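PDB 6HCP: BauA from Acinetobacter baumannii, which probably takes up iron across the outer membrane as a TonB-dependent receptor for the ferric siderophore preacinetobactin. Local coordinates for residues 313-318 / 339-344. Numbering follows the deposited sequence. Where two conformers were deposited one is given.
Sequences TEYKYN and LAFDVD. With EDO (1,2-ethanediol), chain J; EDO (1,2-ethanediol), chain L.
Two neighbouring strands of the TonB-dependent receptor barrel pair here, Thr313-Tyr317 with Leu339-Val343, their directions 178° apart and hence antiparallel. Six backbone hydrogen bonds establish the register, two for each of the hydrogen-bonded pairs Thr313-Val343, Tyr315-Phe341 and Tyr317-Leu339; the bond from Tyr315 N to Phe341 O is 2.9 Å. On the face carrying these three pairs, Tyr315 lies across Phe341. With chi1 at 66°, Phe341 turns its ring back over its own backbone and presents a face to Tyr315 CB, 3.6 Å from the ring centroid in a CH-pi contact. The ring planes are only 22° apart yet displaced, leaving little face-to-face overlap, and they meet chiefly where Tyr315 CD2 lies 3.3 Å from Phe341 CE2. Beyond them, Leu339 CD2 packs on Tyr315 CE2 at 4.1 Å. The other face carries Glu314, Lys316 and Asp342 around the methyl of Ala340; one water links Tyr315 O, Lys316 NZ and Asp342 OD1, its bond to Asp342 OD1 being 2.7 Å, and so bridges the strands. Plug-side aromatics meet the first face, Tyr128 edge-to-face on Tyr315 and Phe127 against Phe341, while strands 282-297 and 361-381 extend the barrel wall on either side through backbone hydrogen bonds.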
loop_
_atom_site.group_PDB
_atom_site.type_symbol
_atom_site.label_atom_id
_atom_site.label_comp_id
_atom_site.label_asym_id
_atom_site.label_seq_id
_atom_site.Cartn_x
_atom_site.Cartn_y
_atom_site.Cartn_z
ATOM N N THR A 313 -12.991 38.291 8.662
ATOM C CA THR A 313 -13.313 36.903 8.439
ATOM C C THR A 313 -14.757 36.817 7.964
ATOM O O THR A 313 -15.639 37.409 8.567
ATOM C CB THR A 313 -13.154 36.087 9.726
ATOM O OG1 THR A 313 -11.783 36.155 10.114
ATOM C CG2 THR A 313 -13.643 34.661 9.571
ATOM N N GLU A 314 -14.992 36.024 6.915
ATOM C CA GLU A 314 -16.331 35.657 6.502
ATOM C C GLU A 314 -16.408 34.134 6.452
ATOM O O GLU A 314 -15.683 33.524 5.668
ATOM C CB GLU A 314 -16.653 36.253 5.125
ATOM C CG GLU A 314 -16.624 37.775 5.091
ATOM C CD GLU A 314 -16.843 38.370 3.704
ATOM O OE1 GLU A 314 -17.083 37.600 2.767
ATOM O OE2 GLU A 314 -16.878 39.599 3.598
ATOM N N TYR A 315 -17.225 33.565 7.343
ATOM C CA TYR A 315 -17.383 32.139 7.520
ATOM C C TYR A 315 -18.773 31.732 7.063
ATOM O O TYR A 315 -19.754 32.322 7.497
ATOM C CB TYR A 315 -17.192 31.743 8.981
ATOM C CG TYR A 315 -17.378 30.278 9.278
ATOM C CD1 TYR A 315 -16.336 29.368 9.137
ATOM C CD2 TYR A 315 -18.565 29.809 9.804
ATOM C CE1 TYR A 315 -16.501 28.030 9.464
ATOM C CE2 TYR A 315 -18.744 28.474 10.140
ATOM C CZ TYR A 315 -17.714 27.573 9.945
ATOM O OH TYR A 315 -17.894 26.265 10.298
ATOM N N LYS A 316 -18.843 30.604 6.350
ATOM C CA LYS A 316 -20.104 30.019 5.937
ATOM C C LYS A 316 -20.026 28.493 6.024
ATOM O O LYS A 316 -19.042 27.896 5.613
ATOM C CB LYS A 316 -20.417 30.428 4.492
ATOM C CG LYS A 316 -20.659 31.918 4.269
ATOM C CD LYS A 316 -20.886 32.225 2.787
ATOM C CE LYS A 316 -21.401 33.623 2.532
ATOM N NZ LYS A 316 -20.454 34.619 3.063
ATOM N N TYR A 317 -21.087 27.883 6.551
ATOM C CA TYR A 317 -21.158 26.444 6.747
ATOM C C TYR A 317 -22.572 25.976 6.425
ATOM O O TYR A 317 -23.539 26.456 6.995
ATOM C CB TYR A 317 -20.789 26.050 8.184
ATOM C CG TYR A 317 -20.885 24.573 8.457
ATOM C CD1 TYR A 317 -22.098 23.975 8.736
ATOM C CD2 TYR A 317 -19.747 23.793 8.560
ATOM C CE1 TYR A 317 -22.190 22.624 9.030
ATOM C CE2 TYR A 317 -19.824 22.436 8.817
ATOM C CZ TYR A 317 -21.048 21.839 9.033
ATOM O OH TYR A 317 -21.141 20.502 9.342
ATOM N N ASN A 318 -22.657 24.964 5.561
ATOM C CA ASN A 318 -23.922 24.321 5.203
ATOM C C ASN A 318 -23.705 22.808 5.264
ATOM O O ASN A 318 -22.908 22.283 4.507
ATOM C CB ASN A 318 -24.328 24.737 3.789
ATOM C CG ASN A 318 -25.690 24.248 3.348
ATOM O OD1 ASN A 318 -26.544 23.944 4.174
ATOM N ND2 ASN A 318 -25.971 24.437 2.070
ATOM N N LEU A 339 -24.791 27.994 9.252
ATOM C CA LEU A 339 -24.208 29.052 10.059
ATOM C C LEU A 339 -23.379 29.949 9.155
ATOM O O LEU A 339 -22.679 29.484 8.262
ATOM C CB LEU A 339 -23.340 28.427 11.160
ATOM C CG LEU A 339 -22.535 29.416 12.015
ATOM C CD1 LEU A 339 -23.452 30.369 12.766
ATOM C CD2 LEU A 339 -21.644 28.667 12.995
ATOM N N ALA A 340 -23.470 31.258 9.384
ATOM C CA ALA A 340 -22.544 32.187 8.774
ATOM C C ALA A 340 -22.244 33.269 9.798
ATOM O O ALA A 340 -23.103 33.572 10.644
ATOM C CB ALA A 340 -23.079 32.786 7.490
ATOM N N PHE A 341 -21.003 33.751 9.781
ATOM C CA PHE A 341 -20.689 34.935 10.567
ATOM C C PHE A 341 -19.628 35.751 9.836
ATOM O O PHE A 341 -18.823 35.245 9.042
ATOM C CB PHE A 341 -20.330 34.556 12.010
ATOM C CG PHE A 341 -19.062 33.751 12.178
ATOM C CD1 PHE A 341 -17.817 34.358 12.171
ATOM C CD2 PHE A 341 -19.131 32.379 12.350
ATOM C CE1 PHE A 341 -16.653 33.607 12.313
ATOM C CE2 PHE A 341 -17.978 31.630 12.519
ATOM C CZ PHE A 341 -16.746 32.240 12.495
ATOM N N ASP A 342 -19.710 37.065 10.049
ATOM C CA ASP A 342 -18.757 38.027 9.538
ATOM C C ASP A 342 -18.175 38.768 10.738
ATOM O O ASP A 342 -18.944 39.209 11.602
ATOM C CB ASP A 342 -19.420 39.054 8.609
ATOM C CG ASP A 342 -20.094 38.452 7.379
ATOM O OD1 ASP A 342 -19.598 37.428 6.883
ATOM O OD2 ASP A 342 -21.207 38.910 7.043
ATOM N N VAL A 343 -16.856 38.904 10.787
ATOM C CA VAL A 343 -16.232 39.595 11.918
ATOM C C VAL A 343 -15.138 40.538 11.405
ATOM O O VAL A 343 -14.341 40.204 10.499
ATOM C CB VAL A 343 -15.771 38.609 13.005
ATOM C CG1 VAL A 343 -15.135 37.368 12.446
ATOM C CG2 VAL A 343 -14.888 39.235 14.076
ATOM N N ASP A 344 -15.188 41.771 11.918
ATOM C CA ASP A 344 -14.206 42.813 11.646
ATOM C C ASP A 344 -13.391 43.063 12.920
ATOM O O ASP A 344 -13.961 43.362 13.976
ATOM C CB ASP A 344 -14.890 44.112 11.210
ATOM C CG ASP A 344 -15.523 44.049 9.828
ATOM O OD1 ASP A 344 -15.026 43.286 8.991
ATOM O OD2 ASP A 344 -16.503 44.771 9.601
HETATM C C1 EDO J . -18.575 27.187 14.435
HETATM O O1 EDO J . -19.228 27.316 15.700
HETATM C C2 EDO J . -18.748 25.750 13.973
HETATM O O2 EDO J . -19.410 25.679 12.703
HETATM C C1 EDO L . -19.895 42.680 9.805
HETATM O O1 EDO L . -18.804 43.386 9.210
HETATM C C2 EDO L . -19.605 42.556 11.289
HETATM O O2 EDO L . -19.199 43.817 11.834
HETATM O O HOH W 1 -20.221 34.879 6.117
#